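Local coordinates for protein polysaccharide Lyase Family 6 (Bacteroides cellulosilyticus, PDB 6QPS) that probably cleaves the mannuronic acid blocks of alginate as a calcium-binding family 6 polysaccharide lyase of a human gut bacterium, at residues Asn376-Gln381 with Asn402-Ser407; Asn354-Leu359 with Thr382-Ile387. All coordinates share one frame; numbering follows the deposited sequence.

Contact 1. Residues Asn376-Gln381 with Asn402-Ser407; sequences NLFAGQ and NEWAFS
Phe378 meets two aromatic rings of 402-407 in two different ways. Phe406 comes over its face edge-on, with CZ above the ring centre and the planes 71° apart. Toward Trp404, Phe378 instead offers its own edge in an offset edge-to-face pair, CD2 lying 3.7 Å from Trp404 CZ3. Phe378 reaches both because its CG stands anti to the backbone N (chi1 -174°), which runs the ring alongside the indole. The Trp404 NE1 is held by Ser411. These strands belong to neighbouring rungs of a parallel beta-helix, the fold of family 6 lyases, and their rings pack on the inward side. On the sheet's other face Leu377 CD1 rests on Glu403 CB at 3.8 Å. Phe406 also lays a ring face over Ala379 CA, its CE2 3.3 Å from Ala379 C; an alanine in place of this phenylalanine would probably leave the Phe378 face without its edge-on partner and open a gap beside Gly380. At the start of the pair the amides of Asn376 and Asn402 run side by side, planes 9° apart, and Asn402 OD1 accepts from both Asn376 N (2.9 Å) and Asn376 ND2 (3.1 Å). Asn376 OD1 continues to Asn350 N, one rung back.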
loop_
_atom_site.group_PDB
_atom_site.type_symbol
_atom_site.label_atom_id
_atom_site.label_comp_id
_atom_site.label_asym_id
_atom_site.label_seq_id
_atom_site.Cartn_x
_atom_site.Cartn_y
_atom_site.Cartn_z
ATOM N N ASN A 376 14.925 -2.259 -19.924
ATOM C CA ASN A 376 15.172 -2.567 -18.527
ATOM C C ASN A 376 16.624 -2.990 -18.327
ATOM O O ASN A 376 17.238 -3.616 -19.196
ATOM C CB ASN A 376 14.257 -3.692 -18.033
ATOM C CG ASN A 376 12.789 -3.352 -18.192
ATOM O OD1 ASN A 376 12.231 -2.560 -17.450
ATOM N ND2 ASN A 376 12.168 -3.910 -19.209
ATOM N N LEU A 377 17.159 -2.670 -17.155
ATOM C CA LEU A 377 18.470 -3.152 -16.726
ATOM C C LEU A 377 18.272 -4.373 -15.826
ATOM O O LEU A 377 17.568 -4.292 -14.811
ATOM C CB LEU A 377 19.234 -2.051 -15.980
ATOM C CG LEU A 377 20.575 -2.506 -15.386
ATOM C CD1 LEU A 377 21.563 -2.958 -16.449
ATOM C CD2 LEU A 377 21.168 -1.378 -14.548
ATOM N N PHE A 378 18.862 -5.498 -16.220
ATOM C CA PHE A 378 18.867 -6.740 -15.441
ATOM C C PHE A 378 20.329 -6.967 -15.092
ATOM O O PHE A 378 21.156 -7.179 -15.978
ATOM C CB PHE A 378 18.302 -7.870 -16.307
ATOM C CG PHE A 378 18.107 -9.218 -15.610
ATOM C CD1 PHE A 378 17.502 -9.342 -14.359
ATOM C CD2 PHE A 378 18.484 -10.362 -16.268
ATOM C CE1 PHE A 378 17.315 -10.595 -13.781
ATOM C CE2 PHE A 378 18.289 -11.599 -15.703
ATOM C CZ PHE A 378 17.729 -11.709 -14.438
ATOM N N ALA A 379 20.673 -6.843 -13.807
ATOM C CA ALA A 379 22.080 -6.812 -13.413
ATOM C C ALA A 379 22.282 -7.486 -12.066
ATOM O O ALA A 379 21.338 -7.654 -11.286
ATOM C CB ALA A 379 22.591 -5.368 -13.345
ATOM N N GLY A 380 23.525 -7.811 -11.785
ATOM C CA GLY A 380 23.865 -8.418 -10.517
ATOM C C GLY A 380 25.129 -9.252 -10.648
ATOM O O GLY A 380 26.016 -8.938 -11.441
ATOM N N GLN A 381 25.205 -10.292 -9.819
ATOM C CA GLN A 381 26.344 -11.200 -9.802
ATOM C C GLN A 381 26.005 -12.408 -10.671
ATOM O O GLN A 381 26.551 -12.561 -11.769
ATOM C CB GLN A 381 26.667 -11.595 -8.359
ATOM C CG GLN A 381 27.272 -10.447 -7.567
ATOM C CD GLN A 381 26.246 -9.378 -7.220
ATOM O OE1 GLN A 381 25.220 -9.663 -6.588
ATOM N NE2 GLN A 381 26.515 -8.138 -7.636
ATOM N N ASN A 402 16.905 -4.357 -23.796
ATOM C CA ASN A 402 17.281 -4.468 -22.392
ATOM C C ASN A 402 18.795 -4.645 -22.256
ATOM O O ASN A 402 19.496 -4.980 -23.214
ATOM C CB ASN A 402 16.541 -5.650 -21.759
ATOM C CG ASN A 402 15.037 -5.564 -21.954
ATOM O OD1 ASN A 402 14.357 -4.795 -21.276
ATOM N ND2 ASN A 402 14.505 -6.349 -22.896
ATOM N N GLU A 403 19.302 -4.383 -21.052
ATOM C CA GLU A 403 20.721 -4.516 -20.746
ATOM C C GLU A 403 20.929 -5.627 -19.732
ATOM O O GLU A 403 20.135 -5.793 -18.804
ATOM C CB GLU A 403 21.281 -3.193 -20.243
ATOM C CG GLU A 403 21.478 -2.187 -21.370
ATOM C CD GLU A 403 22.037 -0.854 -20.910
ATOM O OE1 GLU A 403 22.103 -0.621 -19.690
ATOM O OE2 GLU A 403 22.394 -0.036 -21.780
ATOM N N TRP A 404 22.028 -6.362 -19.911
ATOM C CA TRP A 404 22.344 -7.559 -19.140
ATOM C C TRP A 404 23.739 -7.375 -18.561
ATOM O O TRP A 404 24.728 -7.333 -19.309
ATOM C CB TRP A 404 22.309 -8.755 -20.094
ATOM C CG TRP A 404 22.674 -10.101 -19.521
ATOM C CD1 TRP A 404 23.939 -10.578 -19.243
ATOM C CD2 TRP A 404 21.771 -11.177 -19.217
ATOM N NE1 TRP A 404 23.857 -11.859 -18.757
ATOM C CE2 TRP A 404 22.544 -12.255 -18.751
ATOM C CE3 TRP A 404 20.381 -11.335 -19.315
ATOM C CZ2 TRP A 404 21.975 -13.466 -18.364
ATOM C CZ3 TRP A 404 19.820 -12.534 -18.922
ATOM C CH2 TRP A 404 20.622 -13.592 -18.461
ATOM N N ALA A 405 23.831 -7.249 -17.239
ATOM C CA ALA A 405 25.118 -6.941 -16.592
ATOM C C ALA A 405 25.389 -7.856 -15.393
ATOM O O ALA A 405 24.994 -7.577 -14.256
ATOM C CB ALA A 405 25.202 -5.457 -16.209
ATOM N N PHE A 406 26.086 -8.965 -15.647
ATOM C CA PHE A 406 26.392 -9.980 -14.640
ATOM C C PHE A 406 27.873 -10.345 -14.718
ATOM O O PHE A 406 28.567 -10.039 -15.692
ATOM C CB PHE A 406 25.487 -11.206 -14.806
ATOM C CG PHE A 406 24.020 -10.911 -14.536
ATOM C CD1 PHE A 406 23.147 -10.551 -15.562
ATOM C CD2 PHE A 406 23.540 -10.942 -13.248
ATOM C CE1 PHE A 406 21.821 -10.270 -15.281
ATOM C CE2 PHE A 406 22.220 -10.670 -12.969
ATOM C CZ PHE A 406 21.362 -10.338 -13.969
ATOM N N SER A 407 28.358 -11.010 -13.661
ATOM C CA SER A 407 29.793 -11.211 -13.485
ATOM C C SER A 407 30.370 -12.132 -14.547
ATOM O O SER A 407 31.459 -11.866 -15.070
ATOM C CB SER A 407 30.070 -11.791 -12.099
ATOM O OG SER A 407 29.628 -10.924 -11.075
HETATM O O HOH W 1 28.691 -8.383 -11.738
#

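Contact 2. Residues Asn354-Leu359 with Thr382-Ile387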
loop_
_atom_site.group_PDB
_atom_site.type_symbol
_atom_site.label_atom_id
_atom_site.label_comp_id
_atom_site.label_asym_id
_atom_site.label_seq_id
_atom_site.Cartn_x
_atom_site.Cartn_y
_atom_site.Cartn_z
ATOM N N ASN A 354 20.287 -7.696 -8.707
ATOM C CA ASN A 354 20.284 -8.887 -7.861
ATOM C C ASN A 354 18.853 -9.248 -7.434
ATOM O O ASN A 354 18.594 -9.587 -6.274
ATOM C CB ASN A 354 21.211 -8.712 -6.668
ATOM C CG ASN A 354 21.369 -9.969 -5.881
ATOM O OD1 ASN A 354 21.424 -11.078 -6.440
ATOM N ND2 ASN A 354 21.474 -9.822 -4.559
ATOM N N SER A 355 17.933 -9.202 -8.405
ATOM C CA SER A 355 16.520 -9.513 -8.217
ATOM C C SER A 355 16.004 -10.236 -9.461
ATOM O O SER A 355 16.282 -9.824 -10.586
ATOM C CB SER A 355 15.731 -8.204 -8.020
ATOM O OG SER A 355 16.218 -7.481 -6.888
ATOM N N SER A 356 15.228 -11.301 -9.252
ATOM C CA SER A 356 14.914 -12.245 -10.325
ATOM C C SER A 356 13.815 -11.735 -11.277
ATOM O O SER A 356 12.997 -10.854 -10.953
ATOM C CB SER A 356 14.415 -13.559 -9.732
ATOM O OG SER A 356 13.094 -13.335 -9.243
ATOM N N LEU A 357 13.775 -12.359 -12.463
ATOM C CA LEU A 357 12.656 -12.255 -13.407
ATOM C C LEU A 357 12.032 -13.642 -13.496
ATOM O O LEU A 357 12.726 -14.606 -13.831
ATOM C CB LEU A 357 13.134 -11.810 -14.793
ATOM C CG LEU A 357 13.833 -10.458 -14.839
ATOM C CD1 LEU A 357 14.382 -10.199 -16.254
ATOM C CD2 LEU A 357 12.954 -9.319 -14.396
ATOM N N GLU A 358 10.726 -13.746 -13.228
ATOM C CA GLU A 358 10.030 -15.029 -13.253
ATOM C C GLU A 358 8.807 -14.869 -14.146
ATOM O O GLU A 358 7.873 -14.143 -13.785
ATOM C CB GLU A 358 9.634 -15.443 -11.832
ATOM C CG GLU A 358 8.924 -16.760 -11.764
ATOM C CD GLU A 358 8.598 -17.189 -10.335
ATOM O OE1 GLU A 358 9.346 -16.850 -9.377
ATOM O OE2 GLU A 358 7.570 -17.878 -10.182
ATOM N N LEU A 359 8.824 -15.528 -15.300
ATOM C CA LEU A 359 7.832 -15.290 -16.346
ATOM C C LEU A 359 7.085 -16.570 -16.682
ATOM O O LEU A 359 7.690 -17.555 -17.120
ATOM C CB LEU A 359 8.501 -14.745 -17.611
ATOM C CG LEU A 359 9.473 -13.588 -17.412
ATOM C CD1 LEU A 359 10.106 -13.198 -18.753
ATOM C CD2 LEU A 359 8.770 -12.405 -16.740
ATOM N N THR A 382 25.088 -13.249 -10.198
ATOM C CA THR A 382 24.554 -14.387 -10.929
ATOM C C THR A 382 23.127 -14.070 -11.345
ATOM O O THR A 382 22.339 -13.644 -10.493
ATOM C CB THR A 382 24.536 -15.612 -10.000
ATOM O OG1 THR A 382 25.875 -15.933 -9.589
ATOM C CG2 THR A 382 23.917 -16.796 -10.695
ATOM N N PRO A 383 22.751 -14.239 -12.615
ATOM C CA PRO A 383 21.364 -13.977 -13.015
ATOM C C PRO A 383 20.402 -15.065 -12.559
ATOM O O PRO A 383 20.713 -16.263 -12.565
ATOM C CB PRO A 383 21.450 -13.924 -14.548
ATOM C CG PRO A 383 22.601 -14.818 -14.888
ATOM C CD PRO A 383 23.583 -14.704 -13.749
ATOM N N ASP A 384 19.212 -14.613 -12.176
ATOM C CA ASP A 384 18.100 -15.468 -11.762
ATOM C C ASP A 384 16.942 -15.173 -12.713
ATOM O O ASP A 384 16.123 -14.272 -12.486
ATOM C CB ASP A 384 17.724 -15.199 -10.304
ATOM C CG ASP A 384 16.741 -16.224 -9.752
ATOM O OD1 ASP A 384 16.229 -17.065 -10.529
ATOM O OD2 ASP A 384 16.493 -16.172 -8.528
ATOM N N LEU A 385 16.883 -15.950 -13.791
ATOM C CA LEU A 385 15.874 -15.798 -14.833
ATOM C C LEU A 385 15.147 -17.125 -14.958
ATOM O O LEU A 385 15.781 -18.145 -15.233
ATOM C CB LEU A 385 16.533 -15.453 -16.170
ATOM C CG LEU A 385 15.617 -15.479 -17.399
ATOM C CD1 LEU A 385 14.538 -14.447 -17.300
ATOM C CD2 LEU A 385 16.451 -15.283 -18.680
ATOM N N LYS A 386 13.836 -17.105 -14.740
ATOM C CA LYS A 386 13.002 -18.301 -14.751
ATOM C C LYS A 386 11.904 -18.106 -15.799
ATOM O O LYS A 386 11.111 -17.167 -15.691
ATOM C CB LYS A 386 12.360 -18.528 -13.371
ATOM C CG LYS A 386 13.302 -18.699 -12.283
ATOM C CD LYS A 386 13.800 -19.883 -12.676
ATOM C CE LYS A 386 15.174 -19.672 -12.952
ATOM N NZ LYS A 386 15.867 -20.731 -12.829
ATOM N N ILE A 387 11.879 -18.971 -16.806
ATOM C CA ILE A 387 10.843 -18.947 -17.831
ATOM C C ILE A 387 10.135 -20.292 -17.817
ATOM O O ILE A 387 10.783 -21.340 -17.927
ATOM C CB ILE A 387 11.420 -18.658 -19.228
ATOM C CG1 ILE A 387 12.072 -17.277 -19.254
ATOM C CG2 ILE A 387 10.327 -18.763 -20.280
ATOM C CD1 ILE A 387 13.108 -17.130 -20.353
HETATM O O HOH W 2 22.644 -11.275 -8.949
#
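Ser356 sets its CB against the carboxylate of Asp384, 3.5 Å from Asp384 CG, and the same CB also lies close to Asp384 O. The two residues stand just ahead of strands 357-359 and 385-387, parallel strands from adjacent rungs of the beta-helix whose short axes run 4.8 Å apart at an angle of 0°. The bond leaving Asp384 CA points toward 354-359, and with CG anti to the backbone N (chi1 -170°) the carboxylate lies against Ser356 CB; Ser356 OG looks elsewhere, to Gly314 N on the preceding rung. Three backbone bonds then join the strands in parallel register: Leu357 N to Asp384 O, Lys386 N to Leu357 O, and Leu359 N to Lys386 O at 2.8 Å. Leu357, Leu359, Leu385 and Ile387 share one face of the sheet. There Leu385 turns its CD1 branch back to Leu357 CB, 3.9 Å away, while Leu357 also packs on Phe373 and Phe378, and Leu359 on Phe397 and Phe399. Glu358 and Lys386 take the other face, their chains crossing at a slant with only the aliphatic parts meeting, Glu358 CG to Lys386 CB at 4.2 Å. The carboxylate of Glu358 goes on to Ser361 OG through OE2, and the lysine chain bends away. Ahead of the strands a water bridges the segments, giving one hydrogen to Asn354 OD1 and the other to Thr382 O, each at 2.8 Å.

From the N terminus the chain passes 354-359, then 376-381, runs straight on into 382-387, and later reaches 402-407, so the two contacts cross along the sequence rather than nest. Contact 2 closes the earlier of the two turns, late in the beta-helix, bringing 382-387 back beside 354-359 after 22 residues; contact 1 closes the next, with 20 residues between its segments. The turns overlap, contact 2 pairing strand 357-361 with 385-387 and contact 1 strand 371-379 with 397-405, on two sides of the helix, with centres about 10 Å apart. Asn354 N lies 2.8 Å from Ala379 O, a probable hydrogen bond. Pro383, in segment 382-387, packs on Phe378, Trp404 and Phe406, joining contact 2 to the aromatic cluster of contact 1.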